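Local coordinates for protein putative metallopeptidase (Shewanella baltica OS155, PDB 3IEH) that binds zinc and probably acts as a hydrolase of the M14 peptidase family, perhaps a metallocarboxypeptidase, at residues 84-89 with 103-108; 129-134 with 149-154; 168-173 with 229-234; 179-184 with 210-215; 190-195 with 241-246. One frame throughout, in Å; residues are numbered along the deposited sequence. Where two conformers were deposited one is given.

How the contacts relate
Contacts 1, 3, 4 and 5 all reach the large mixed sheet, while contact 2 sits beyond it and packs on contacts 1 and 3. Contact 3 holds the zinc ligand His-170 and adjoins each of the others: Leu-106 CD1 of contact 1 lies 3.8 Å from Phe-230 CZ, contact 2 rests on the start of helix 230-237, Tyr-179 OH of contact 4 reaches Asp-172 OD2 at 2.5 Å, and strand 165-172 pairs with strand 242-248 of contact 5 (Thr-168 N to Ala-243 O, 2.8 Å). Contacts 4 and 5, with centres about 11 Å apart, meet through hydroxyls and a carboxylate. Contacts 1 and 2 touch where Leu-106 CD1 lies 3.6 Å from Leu-151 CD2.

Contact 1. Residues 84-89 with 103-108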
# COMPACT_ATOMS: atom_id res chain seq x y z
N TRP A 84 5.74 8.00 1.61
CA TRP A 84 7.03 8.66 1.28
C TRP A 84 7.92 7.72 0.47
O TRP A 84 8.69 8.15 -0.41
CB TRP A 84 7.77 9.19 2.52
CG TRP A 84 7.06 10.34 3.21
CD1 TRP A 84 6.30 10.27 4.34
CD2 TRP A 84 7.04 11.72 2.81
NE1 TRP A 84 5.82 11.51 4.67
CE2 TRP A 84 6.26 12.42 3.75
CE3 TRP A 84 7.63 12.43 1.77
CZ2 TRP A 84 6.04 13.79 3.65
CZ3 TRP A 84 7.40 13.81 1.68
CH2 TRP A 84 6.60 14.46 2.60
N GLY A 85 7.81 6.43 0.77
CA GLY A 85 8.48 5.40 -0.01
C GLY A 85 8.01 5.42 -1.45
O GLY A 85 8.81 5.23 -2.36
N LEU A 86 6.72 5.66 -1.67
CA LEU A 86 6.17 5.76 -3.03
C LEU A 86 6.73 6.99 -3.73
O LEU A 86 7.05 6.92 -4.92
CB LEU A 86 4.64 5.79 -3.04
CG LEU A 86 3.96 5.66 -4.41
CD1 LEU A 86 4.61 4.61 -5.33
CD2 LEU A 86 2.47 5.33 -4.21
N LEU A 87 6.87 8.10 -3.01
CA LEU A 87 7.44 9.30 -3.60
C LEU A 87 8.88 9.03 -4.02
O LEU A 87 9.31 9.45 -5.07
CB LEU A 87 7.43 10.51 -2.65
CG LEU A 87 6.15 11.35 -2.59
CD1 LEU A 87 6.29 12.50 -1.53
CD2 LEU A 87 5.85 11.93 -3.99
N HIS A 88 9.63 8.34 -3.17
CA HIS A 88 11.00 8.03 -3.47
C HIS A 88 11.09 7.23 -4.77
O HIS A 88 11.86 7.57 -5.68
CB HIS A 88 11.64 7.23 -2.35
CG HIS A 88 13.06 6.90 -2.64
ND1 HIS A 88 13.42 5.76 -3.33
CD2 HIS A 88 14.19 7.60 -2.43
CE1 HIS A 88 14.73 5.75 -3.48
NE2 HIS A 88 15.22 6.85 -2.94
N PHE A 89 10.29 6.18 -4.83
CA PHE A 89 10.22 5.32 -6.00
C PHE A 89 9.88 6.08 -7.28
O PHE A 89 10.47 5.82 -8.32
CB PHE A 89 9.18 4.24 -5.74
CG PHE A 89 8.74 3.52 -6.95
CD1 PHE A 89 9.46 2.42 -7.42
CD2 PHE A 89 7.58 3.89 -7.61
CE1 PHE A 89 9.03 1.72 -8.52
CE2 PHE A 89 7.14 3.21 -8.72
CZ PHE A 89 7.88 2.11 -9.19
N LEU A 103 0.40 1.05 -14.71
CA LEU A 103 0.46 1.29 -13.27
C LEU A 103 -0.64 2.22 -12.78
O LEU A 103 -0.88 3.29 -13.35
CB LEU A 103 1.80 1.90 -12.85
CG LEU A 103 2.07 1.97 -11.33
CD1 LEU A 103 2.17 0.58 -10.72
CD2 LEU A 103 3.34 2.74 -11.09
N SER A 104 -1.27 1.80 -11.68
CA SER A 104 -2.29 2.58 -11.00
C SER A 104 -1.77 2.76 -9.58
O SER A 104 -1.11 1.85 -9.06
CB SER A 104 -3.64 1.85 -11.01
OG SER A 104 -4.15 1.72 -12.34
N LEU A 105 -2.01 3.92 -8.99
CA LEU A 105 -1.56 4.20 -7.61
C LEU A 105 -2.67 4.77 -6.71
O LEU A 105 -3.54 5.56 -7.16
CB LEU A 105 -0.40 5.20 -7.60
CG LEU A 105 0.84 4.83 -8.42
CD1 LEU A 105 1.73 6.08 -8.58
CD2 LEU A 105 1.64 3.63 -7.84
N LEU A 106 -2.63 4.34 -5.46
CA LEU A 106 -3.41 4.95 -4.39
C LEU A 106 -2.35 5.43 -3.40
O LEU A 106 -2.02 4.73 -2.46
CB LEU A 106 -4.38 3.96 -3.75
CG LEU A 106 -5.72 3.66 -4.44
CD1 LEU A 106 -6.45 2.51 -3.67
CD2 LEU A 106 -6.61 4.95 -4.57
N PRO A 107 -1.79 6.61 -3.63
CA PRO A 107 -0.62 7.02 -2.84
C PRO A 107 -0.88 7.32 -1.36
O PRO A 107 0.04 7.19 -0.58
CB PRO A 107 -0.10 8.25 -3.57
CG PRO A 107 -1.13 8.65 -4.51
CD PRO A 107 -2.09 7.55 -4.72
N LEU A 108 -2.10 7.71 -1.00
CA LEU A 108 -2.43 8.09 0.38
C LEU A 108 -3.94 7.97 0.59
O LEU A 108 -4.72 8.89 0.29
CB LEU A 108 -1.92 9.51 0.69
CG LEU A 108 -2.20 10.11 2.08
CD1 LEU A 108 -1.83 9.13 3.21
CD2 LEU A 108 -1.48 11.47 2.30
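Leu-86, on helix 81-91, sets its two methyls against Leu-105 of strand 102-106 and Pro-107 just after it. The close packing is confined to this branch. CD1 of Leu-86 lies 4.0 Å from CD2 of Leu-105, while CD2 of Leu-86 meets Pro-107 twice, at 3.8 Å from its CA and 3.9 Å from its CB. CD2 of Leu-105 also comes within 4.1 Å of CD2 of Leu-86, and thus bears on both prongs of the fork. The reach depends on the first torsion: with CG swung opposite the backbone N (chi1 -170°), the branch extends from the helix toward the strand. Leu-86 was deposited in two conformers, and these distances belong to one of them. One turn along the helix the packing is looser, since CE2 of Phe-89 comes no nearer than 4.5 Å to CD2 of Leu-103. On the side turned from the strand, partly exposed His-88 uses ND1 to bond Ser-261 of helix 253-271. That helix also meets the strand-facing side chains, through Met-264 on Leu-86 and Leu-268 on Phe-89, and Leu-32 of helix 25-39 touches Pro-107. The contact joins the helix to the second strand of a beta-alpha-beta crossover, strand 68-73, helix 81-91 and strand 102-106, whose two strands run parallel as neighbours in the central sheet of the M14 domain.

Contact 2. Residues 129-134 with 149-154; sequences RGFVFE and KLLLDH
Phe-131 meets Leu-151 and Leu-152 through purely apolar contacts. Its ring sets CD2 3.9 Å from CG of Leu-152, and CZ 4.0 Å from CD1 of Leu-151. The atom between them on the rim, CE2, lies 4.2 Å from CB of Leu-151, so one side of the ring spans both leucines, each approaching it obliquely. Gly-130 adds a marginal touch, its carbonyl O standing 4.2 Å from CD1 of Leu-152.

The hydrogen bonding lies within each segment or beyond the pair. His-154 ND1 donates to the carbonyl O of Leu-150 at 2.8 Å, almost perfectly straight (178° at the hydrogen) and in the plane of the imidazole, which fixes the rotation of that ring. The carbonyl of Phe-131 bonds a glycerol, probably from the crystallisation liquor.

A further aromatic contact comes from Phe-230, whose ring meets that of Phe-131 edge-to-face. Phe-131 therefore lies between helix 146-152 and helix 230-237, where Cys-233 also touches it; Leu-151 in turn reaches Phe-230 and, on strand 42-49, Leu-46, while Val-132 pairs with Lys-139 in the small antiparallel sheet formed with strand 137-139.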
# COMPACT_ATOMS: atom_id res chain seq x y z
N ARG A 129 -10.15 -1.88 6.87
CA ARG A 129 -11.07 -2.98 7.13
C ARG A 129 -12.48 -2.70 6.57
O ARG A 129 -12.75 -1.65 5.94
CB ARG A 129 -11.11 -3.28 8.65
CG ARG A 129 -11.87 -2.26 9.50
CD ARG A 129 -11.81 -2.58 11.03
NE ARG A 129 -12.60 -3.75 11.39
CZ ARG A 129 -12.63 -4.32 12.59
NH1 ARG A 129 -11.93 -3.84 13.61
NH2 ARG A 129 -13.40 -5.38 12.79
N GLY A 130 -13.38 -3.67 6.75
CA GLY A 130 -14.74 -3.57 6.24
C GLY A 130 -14.92 -3.87 4.76
O GLY A 130 -15.94 -3.54 4.19
N PHE A 131 -13.94 -4.49 4.10
CA PHE A 131 -14.14 -4.92 2.72
C PHE A 131 -14.50 -6.40 2.72
O PHE A 131 -13.63 -7.27 2.71
CB PHE A 131 -12.89 -4.70 1.88
CG PHE A 131 -12.37 -3.31 1.92
CD1 PHE A 131 -11.48 -2.92 2.92
CD2 PHE A 131 -12.76 -2.37 0.96
CE1 PHE A 131 -10.97 -1.62 2.96
CE2 PHE A 131 -12.29 -1.07 0.99
CZ PHE A 131 -11.39 -0.69 2.00
N VAL A 132 -15.81 -6.67 2.73
CA VAL A 132 -16.35 -8.02 2.77
C VAL A 132 -16.65 -8.51 1.35
O VAL A 132 -17.05 -7.72 0.50
CB VAL A 132 -17.67 -8.02 3.53
CG1 VAL A 132 -18.26 -9.41 3.57
CG2 VAL A 132 -17.47 -7.44 4.93
N PHE A 133 -16.51 -9.81 1.11
CA PHE A 133 -16.76 -10.38 -0.22
C PHE A 133 -17.96 -11.29 -0.16
O PHE A 133 -17.83 -12.47 0.12
CB PHE A 133 -15.54 -11.15 -0.71
CG PHE A 133 -15.68 -11.62 -2.12
CD1 PHE A 133 -15.58 -10.71 -3.18
CD2 PHE A 133 -15.94 -12.97 -2.41
CE1 PHE A 133 -15.72 -11.13 -4.50
CE2 PHE A 133 -16.07 -13.40 -3.72
CZ PHE A 133 -15.96 -12.47 -4.78
N GLU A 134 -19.14 -10.73 -0.42
CA GLU A 134 -20.39 -11.47 -0.34
C GLU A 134 -21.17 -11.58 -1.65
O GLU A 134 -21.38 -10.59 -2.36
CB GLU A 134 -21.31 -10.80 0.67
CG GLU A 134 -21.14 -11.31 2.07
CD GLU A 134 -22.37 -11.06 2.92
OE1 GLU A 134 -23.51 -11.14 2.38
OE2 GLU A 134 -22.19 -10.80 4.14
N LYS A 149 -15.58 3.11 1.75
CA LYS A 149 -16.82 3.28 1.00
C LYS A 149 -16.54 3.90 -0.38
O LYS A 149 -17.08 3.43 -1.40
CB LYS A 149 -17.84 4.13 1.78
CG LYS A 149 -18.55 3.37 2.88
CD LYS A 149 -19.22 4.33 3.85
CE LYS A 149 -20.08 3.63 4.91
NZ LYS A 149 -20.76 4.64 5.82
N LEU A 150 -15.71 4.93 -0.40
CA LEU A 150 -15.27 5.52 -1.65
C LEU A 150 -14.56 4.49 -2.56
O LEU A 150 -14.77 4.51 -3.79
CB LEU A 150 -14.32 6.68 -1.40
CG LEU A 150 -14.90 7.93 -0.77
CD1 LEU A 150 -13.77 8.93 -0.57
CD2 LEU A 150 -16.02 8.49 -1.64
N LEU A 151 -13.75 3.60 -1.96
CA LEU A 151 -13.03 2.57 -2.73
C LEU A 151 -14.01 1.51 -3.25
O LEU A 151 -13.92 1.11 -4.41
CB LEU A 151 -11.91 1.91 -1.91
CG LEU A 151 -10.69 2.76 -1.53
CD1 LEU A 151 -9.86 2.07 -0.43
CD2 LEU A 151 -9.83 3.08 -2.74
N LEU A 152 -14.96 1.08 -2.41
CA LEU A 152 -15.96 0.09 -2.80
C LEU A 152 -16.87 0.63 -3.90
O LEU A 152 -17.20 -0.09 -4.83
CB LEU A 152 -16.81 -0.33 -1.60
CG LEU A 152 -16.21 -1.33 -0.60
CD1 LEU A 152 -17.03 -1.42 0.70
CD2 LEU A 152 -16.05 -2.71 -1.22
N ASP A 153 -17.27 1.90 -3.78
CA ASP A 153 -18.06 2.55 -4.84
C ASP A 153 -17.37 2.52 -6.20
O ASP A 153 -18.03 2.70 -7.21
CB ASP A 153 -18.36 4.01 -4.49
CG ASP A 153 -19.42 4.18 -3.38
OD1 ASP A 153 -20.14 3.20 -3.05
OD2 ASP A 153 -19.53 5.30 -2.84
N HIS A 154 -16.05 2.32 -6.22
CA HIS A 154 -15.29 2.22 -7.47
C HIS A 154 -14.64 0.83 -7.63
O HIS A 154 -13.57 0.68 -8.22
CB HIS A 154 -14.24 3.31 -7.52
CG HIS A 154 -14.81 4.69 -7.55
ND1 HIS A 154 -15.10 5.39 -6.41
CD2 HIS A 154 -15.10 5.51 -8.59
CE1 HIS A 154 -15.57 6.58 -6.73
NE2 HIS A 154 -15.58 6.68 -8.05

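Contact 3. Residues 168-173 with 229-234; sequences TCHEDV and SFEACL. With ZN (zinc ion), chain B.
The zinc site of this M14 protein includes His-170 on strand 165-172, and the contact brings Glu-231, from the first turn of helix 230-237, to the side of that ligand. ND1 of His-170 binds the zinc ion at 2.5 Å, with a water at 2.3 Å from the metal and His-76 and Glu-79 as the other protein ligands. At the other nitrogen of the ring, NE2 lies 3.8 Å from OE2 of Glu-231 without a hydrogen bond, the carboxylate and imidazole planes 59° apart. NE2 itself donates a weak, strongly bent bond to OG1 of Thr-168 (3.2 Å, 121° at the hydrogen), and that hydroxyl is also bonded to Ser-72. Glu-231 folds back at its second torsion (chi2 86°); its OE2 accepts from Asn-128 ND2, and OE1 bonds an unidentified molecule, probably from the crystallisation liquor. Thr-168 and Glu-231 cross at nearly a right angle, but the fit of their carbons is doubtful because two are modelled too close. Ser-229 caps the helix, its OG accepting from Ala-232 N at 3.2 Å. With an alanine in place of Glu-231, Asn-128 ND2 would probably lose its acceptor and the NE2 side of His-170 its neighbouring carboxylate. Thr-168, through its weak bond to NE2, may act as a second-shell partner of the ligand, whereas at its distance the carboxylate could have at most a modest electrostatic influence on the imidazole.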
# COMPACT_ATOMS: atom_id res chain seq x y z
N THR A 168 0.19 -3.59 -1.40
CA THR A 168 -0.16 -2.53 -0.47
C THR A 168 1.01 -2.39 0.53
O THR A 168 1.49 -3.39 1.05
CB THR A 168 -1.52 -2.78 0.23
OG1 THR A 168 -1.88 -1.59 0.93
CG2 THR A 168 -1.44 -3.94 1.20
N CYS A 169 1.47 -1.16 0.76
CA CYS A 169 2.65 -0.93 1.60
C CYS A 169 2.33 -0.39 2.99
O CYS A 169 1.97 0.79 3.16
CB CYS A 169 3.59 -0.01 0.86
SG CYS A 169 4.15 -0.84 -0.66
N HIS A 170 2.45 -1.27 3.98
CA HIS A 170 2.11 -0.95 5.36
C HIS A 170 3.35 -0.94 6.20
O HIS A 170 4.46 -1.28 5.74
CB HIS A 170 1.12 -1.97 5.90
CG HIS A 170 -0.25 -1.83 5.32
ND1 HIS A 170 -1.31 -1.32 6.03
CD2 HIS A 170 -0.73 -2.08 4.08
CE1 HIS A 170 -2.38 -1.30 5.28
NE2 HIS A 170 -2.06 -1.76 4.09
N GLU A 171 3.18 -0.48 7.43
CA GLU A 171 4.24 -0.52 8.42
C GLU A 171 3.69 -1.01 9.75
O GLU A 171 2.51 -0.89 10.00
CB GLU A 171 4.88 0.83 8.62
CG GLU A 171 5.46 1.46 7.40
CD GLU A 171 6.60 2.38 7.78
OE1 GLU A 171 6.33 3.55 8.04
OE2 GLU A 171 7.76 1.93 7.91
N ASP A 172 4.55 -1.58 10.58
CA ASP A 172 4.15 -2.09 11.89
C ASP A 172 4.95 -1.32 12.95
O ASP A 172 6.15 -1.54 13.11
CB ASP A 172 4.40 -3.62 11.93
CG ASP A 172 3.96 -4.29 13.24
OD1 ASP A 172 3.64 -3.63 14.26
OD2 ASP A 172 3.99 -5.53 13.25
N VAL A 173 4.26 -0.43 13.67
CA VAL A 173 4.87 0.40 14.74
C VAL A 173 5.24 -0.41 16.00
O VAL A 173 6.00 0.06 16.83
CB VAL A 173 3.96 1.62 15.14
CG1 VAL A 173 2.63 1.17 15.79
CG2 VAL A 173 4.69 2.53 16.06
N SER A 229 -9.66 -7.05 4.87
CA SER A 229 -8.78 -5.97 4.40
C SER A 229 -8.96 -5.70 2.90
O SER A 229 -9.40 -6.54 2.15
CB SER A 229 -7.31 -6.30 4.65
OG SER A 229 -6.86 -7.28 3.73
N PHE A 230 -8.55 -4.51 2.49
CA PHE A 230 -8.64 -4.09 1.10
C PHE A 230 -7.97 -5.10 0.15
O PHE A 230 -8.55 -5.50 -0.86
CB PHE A 230 -8.00 -2.70 1.00
CG PHE A 230 -7.93 -2.14 -0.39
CD1 PHE A 230 -9.08 -1.68 -1.03
CD2 PHE A 230 -6.70 -2.03 -1.05
CE1 PHE A 230 -9.01 -1.12 -2.33
CE2 PHE A 230 -6.62 -1.46 -2.33
CZ PHE A 230 -7.78 -1.01 -2.97
N GLU A 231 -6.75 -5.50 0.50
CA GLU A 231 -5.95 -6.47 -0.28
C GLU A 231 -6.66 -7.82 -0.41
O GLU A 231 -6.83 -8.33 -1.52
CB GLU A 231 -4.60 -6.73 0.40
CG GLU A 231 -3.93 -5.51 1.11
CD GLU A 231 -4.36 -5.23 2.58
OE1 GLU A 231 -4.14 -6.09 3.48
OE2 GLU A 231 -4.84 -4.11 2.84
N ALA A 232 -7.05 -8.42 0.72
CA ALA A 232 -7.70 -9.78 0.67
C ALA A 232 -8.95 -9.71 -0.20
O ALA A 232 -9.21 -10.59 -1.02
CB ALA A 232 -8.03 -10.36 2.11
N CYS A 233 -9.70 -8.63 -0.04
CA CYS A 233 -10.92 -8.43 -0.79
C CYS A 233 -10.68 -8.35 -2.31
O CYS A 233 -11.42 -8.95 -3.09
CB CYS A 233 -11.60 -7.17 -0.30
SG CYS A 233 -13.26 -6.99 -1.03
N LEU A 234 -9.66 -7.60 -2.70
CA LEU A 234 -9.29 -7.45 -4.10
C LEU A 234 -8.76 -8.76 -4.66
O LEU A 234 -9.04 -9.10 -5.83
CB LEU A 234 -8.27 -6.33 -4.30
CG LEU A 234 -8.80 -4.90 -4.26
CD1 LEU A 234 -7.64 -3.93 -4.40
CD2 LEU A 234 -9.83 -4.70 -5.39
ZN ZN B . -1.20 -0.96 8.46
O HOH W 1 -0.73 -3.13 9.10

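Contact 4. Residues 179-184 with 210-215; sequences YVYSFE and GEIDAC
A tight beta hairpin, strands 211-212 and 215-216 joined by a type II' turn from Ile-212 to Cys-215, sets Ile-212 against Tyr-179 and Tyr-181 of strand 179-183. Ile-212 divides its branches between the two phenols. CG1 lies 3.8 Å from CE2 of Tyr-179, and CD1 comes within 4.0 Å of that residue's OH. CG2 is shared: it is 3.2 Å from OH of Tyr-181, a close approach, and 3.7 Å from OH of Tyr-179. The hairpin thus meets two alternate residues of an inner strand of the large mixed sheet, whose side chains project on the same side of it. Tyr-179 is set by an uncommon first torsion (chi1 58°), CG lying between the backbone N and the carbonyl carbon; its hydroxyl is hydrogen-bonded to Asp-172. Replacing Ile-212 by a glycine is likely to open a gap beside both phenols and strip the Tyr-181 hydroxyl of its packing against CG2. Tyr-179 also touches Glu-246, the predicted proton donor/acceptor, and the side chain of Tyr-181 comes within about 4 Å of an unidentified bound molecule, probably from the crystallisation liquor.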
# COMPACT_ATOMS: atom_id res chain seq x y z
N TYR A 179 8.09 -8.09 7.64
CA TYR A 179 7.35 -9.26 7.20
C TYR A 179 6.41 -8.86 6.09
O TYR A 179 6.29 -7.67 5.74
CB TYR A 179 6.64 -9.99 8.37
CG TYR A 179 5.67 -9.13 9.13
CD1 TYR A 179 6.14 -8.23 10.12
CD2 TYR A 179 4.30 -9.21 8.89
CE1 TYR A 179 5.25 -7.43 10.84
CE2 TYR A 179 3.38 -8.40 9.60
CZ TYR A 179 3.86 -7.50 10.56
OH TYR A 179 2.97 -6.71 11.26
N VAL A 180 5.79 -9.86 5.48
CA VAL A 180 4.93 -9.64 4.33
C VAL A 180 3.80 -10.66 4.29
O VAL A 180 4.02 -11.82 4.52
CB VAL A 180 5.74 -9.72 3.00
CG1 VAL A 180 6.61 -10.94 2.98
CG2 VAL A 180 4.78 -9.73 1.81
N TYR A 181 2.58 -10.18 4.03
CA TYR A 181 1.41 -11.01 3.81
C TYR A 181 1.36 -11.18 2.32
O TYR A 181 1.39 -10.18 1.63
CB TYR A 181 0.09 -10.29 4.22
CG TYR A 181 -0.08 -9.95 5.69
CD1 TYR A 181 0.42 -8.76 6.22
CD2 TYR A 181 -0.77 -10.79 6.54
CE1 TYR A 181 0.26 -8.44 7.57
CE2 TYR A 181 -0.93 -10.49 7.88
CZ TYR A 181 -0.43 -9.33 8.39
OH TYR A 181 -0.61 -9.06 9.73
N SER A 182 1.26 -12.40 1.81
CA SER A 182 1.14 -12.60 0.34
C SER A 182 -0.02 -13.52 -0.01
O SER A 182 -0.52 -14.26 0.85
CB SER A 182 2.44 -13.11 -0.30
OG SER A 182 2.70 -14.45 0.07
N PHE A 183 -0.44 -13.43 -1.27
CA PHE A 183 -1.53 -14.21 -1.84
C PHE A 183 -1.07 -14.72 -3.20
O PHE A 183 -0.71 -13.93 -4.08
CB PHE A 183 -2.78 -13.37 -2.02
CG PHE A 183 -3.32 -12.83 -0.74
CD1 PHE A 183 -2.84 -11.64 -0.21
CD2 PHE A 183 -4.28 -13.52 -0.03
CE1 PHE A 183 -3.33 -11.14 0.97
CE2 PHE A 183 -4.76 -13.04 1.17
CZ PHE A 183 -4.28 -11.84 1.66
N GLU A 184 -1.04 -16.05 -3.34
CA GLU A 184 -0.70 -16.68 -4.61
C GLU A 184 -1.62 -17.88 -4.77
O GLU A 184 -1.95 -18.53 -3.79
CB GLU A 184 0.75 -17.16 -4.66
CG GLU A 184 1.84 -16.10 -4.58
CD GLU A 184 3.20 -16.70 -4.83
OE1 GLU A 184 3.35 -17.37 -5.87
OE2 GLU A 184 4.11 -16.53 -4.00
N GLY A 210 6.34 -16.05 15.24
CA GLY A 210 5.38 -15.32 16.06
C GLY A 210 4.02 -15.47 15.42
O GLY A 210 3.78 -16.38 14.59
N GLU A 211 3.10 -14.61 15.83
CA GLU A 211 1.83 -14.49 15.15
C GLU A 211 1.44 -13.03 15.13
O GLU A 211 1.66 -12.31 16.10
CB GLU A 211 0.74 -15.39 15.78
CG GLU A 211 0.43 -15.13 17.25
CD GLU A 211 -0.89 -15.78 17.71
OE1 GLU A 211 -1.30 -16.81 17.12
OE2 GLU A 211 -1.52 -15.25 18.66
N ILE A 212 0.94 -12.56 13.99
CA ILE A 212 0.34 -11.22 13.90
C ILE A 212 -1.17 -11.57 13.87
O ILE A 212 -1.62 -12.26 12.96
CB ILE A 212 0.85 -10.42 12.68
CG1 ILE A 212 2.37 -10.48 12.59
CG2 ILE A 212 0.40 -8.97 12.75
CD1 ILE A 212 3.10 -9.86 13.76
N ASP A 213 -1.90 -11.13 14.91
CA ASP A 213 -3.31 -11.54 15.13
C ASP A 213 -3.31 -13.05 15.47
O ASP A 213 -2.40 -13.53 16.15
CB ASP A 213 -4.21 -11.17 13.92
CG ASP A 213 -4.05 -9.70 13.47
OD1 ASP A 213 -3.69 -8.85 14.32
OD2 ASP A 213 -4.31 -9.40 12.28
N ALA A 214 -4.30 -13.81 15.01
CA ALA A 214 -4.24 -15.26 15.21
C ALA A 214 -3.41 -15.87 14.09
O ALA A 214 -3.43 -17.09 13.91
CB ALA A 214 -5.64 -15.88 15.25
N CYS A 215 -2.67 -15.02 13.36
CA CYS A 215 -1.87 -15.44 12.20
C CYS A 215 -0.38 -15.71 12.41
O CYS A 215 0.39 -14.80 12.67
CB CYS A 215 -1.99 -14.42 11.07
SG CYS A 215 -2.84 -15.12 9.71

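Contact 5. Residues 190-195 with 241-246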
# COMPACT_ATOMS: atom_id res chain seq x y z
N GLY A 190 5.69 -19.05 -3.66
CA GLY A 190 6.61 -19.14 -4.76
C GLY A 190 7.55 -17.95 -4.77
O GLY A 190 7.72 -17.25 -3.75
N ARG A 191 8.12 -17.69 -5.94
CA ARG A 191 9.10 -16.61 -6.10
C ARG A 191 8.56 -15.22 -5.74
O ARG A 191 9.25 -14.41 -5.14
CB ARG A 191 9.71 -16.67 -7.52
CG ARG A 191 9.81 -15.34 -8.28
CD ARG A 191 11.17 -15.15 -8.94
NE ARG A 191 12.16 -14.76 -7.93
CZ ARG A 191 13.31 -14.14 -8.19
NH1 ARG A 191 13.65 -13.83 -9.44
NH2 ARG A 191 14.12 -13.83 -7.19
N PHE A 192 7.32 -14.94 -6.12
CA PHE A 192 6.67 -13.69 -5.78
C PHE A 192 6.79 -13.36 -4.27
O PHE A 192 7.34 -12.33 -3.89
CB PHE A 192 5.20 -13.77 -6.19
CG PHE A 192 4.42 -12.54 -5.87
CD1 PHE A 192 4.56 -11.40 -6.63
CD2 PHE A 192 3.56 -12.52 -4.77
CE1 PHE A 192 3.85 -10.24 -6.31
CE2 PHE A 192 2.85 -11.38 -4.45
CZ PHE A 192 2.99 -10.24 -5.23
N SER A 193 6.28 -14.27 -3.44
CA SER A 193 6.30 -14.18 -1.99
C SER A 193 7.73 -14.11 -1.46
O SER A 193 8.08 -13.21 -0.69
CB SER A 193 5.57 -15.39 -1.36
OG SER A 193 4.21 -15.45 -1.79
N LEU A 194 8.56 -15.05 -1.90
CA LEU A 194 9.93 -15.17 -1.38
C LEU A 194 10.84 -14.00 -1.76
O LEU A 194 11.71 -13.64 -0.98
CB LEU A 194 10.55 -16.49 -1.81
CG LEU A 194 9.84 -17.73 -1.24
CD1 LEU A 194 10.45 -18.96 -1.84
CD2 LEU A 194 9.87 -17.79 0.31
N ASP A 195 10.62 -13.40 -2.93
CA ASP A 195 11.44 -12.29 -3.37
C ASP A 195 11.11 -11.03 -2.59
O ASP A 195 12.00 -10.26 -2.26
CB ASP A 195 11.28 -12.01 -4.86
CG ASP A 195 12.19 -10.86 -5.34
OD1 ASP A 195 13.43 -11.04 -5.32
OD2 ASP A 195 11.68 -9.79 -5.71
N VAL A 241 -2.34 -12.01 -7.80
CA VAL A 241 -1.41 -12.07 -6.69
C VAL A 241 -1.55 -10.77 -5.91
O VAL A 241 -1.90 -9.70 -6.46
CB VAL A 241 0.05 -12.23 -7.16
CG1 VAL A 241 0.23 -13.53 -7.87
CG2 VAL A 241 0.49 -11.03 -8.09
N GLY A 242 -1.28 -10.85 -4.62
CA GLY A 242 -1.30 -9.69 -3.74
C GLY A 242 -0.21 -9.83 -2.70
O GLY A 242 0.18 -10.95 -2.36
N ALA A 243 0.30 -8.70 -2.23
CA ALA A 243 1.25 -8.65 -1.12
C ALA A 243 0.95 -7.42 -0.30
O ALA A 243 0.66 -6.34 -0.86
CB ALA A 243 2.69 -8.60 -1.62
N CYS A 244 1.01 -7.57 1.02
CA CYS A 244 0.95 -6.45 1.93
C CYS A 244 2.26 -6.47 2.71
O CYS A 244 2.41 -7.27 3.62
CB CYS A 244 -0.23 -6.54 2.87
SG CYS A 244 -0.14 -5.32 4.24
N THR A 245 3.20 -5.62 2.35
CA THR A 245 4.49 -5.59 3.00
C THR A 245 4.38 -4.80 4.30
O THR A 245 3.60 -3.85 4.39
CB THR A 245 5.57 -4.93 2.11
OG1 THR A 245 5.14 -3.61 1.79
CG2 THR A 245 5.79 -5.73 0.80
N GLU A 246 5.14 -5.23 5.30
CA GLU A 246 5.15 -4.56 6.60
C GLU A 246 6.61 -4.25 6.97
O GLU A 246 7.35 -5.14 7.35
CB GLU A 246 4.51 -5.47 7.65
CG GLU A 246 3.04 -5.75 7.41
CD GLU A 246 2.10 -4.65 7.92
OE1 GLU A 246 2.52 -3.70 8.63
OE2 GLU A 246 0.92 -4.77 7.62
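Phe-192 carries the contact from the first turn of helix 191-201, its ring meeting three successive residues of the chain entering strand 242-248. Val-241 covers one face in a CH-pi contact: its CB stands 4.1 Å from the ring centroid, 15° off the normal, and its CG2 lies 3.9 Å from CZ. At the rim, Gly-242 O lies in the ring plane 3.4 Å from CE2. CB of Ala-243 reaches CZ obliquely at 4.0 Å. The extended first torsion (chi1 179°) carries the ring out from the helix to the strand. This is helix-on-sheet packing in the alpha/beta fold, strand 242-248 lying between strands 165-172 and 179-183. Further out, the backbone of Gly-242 pairs with Phe-183, and Cys-271 of helix 253-271 also touches Phe-192. The start of the helix is fastened to strand 179-183 and the residue after it: Ser-193 OG bonds Ser-182 and Glu-184, and Glu-184 OE2 accepts from N of Gly-190, the N-cap.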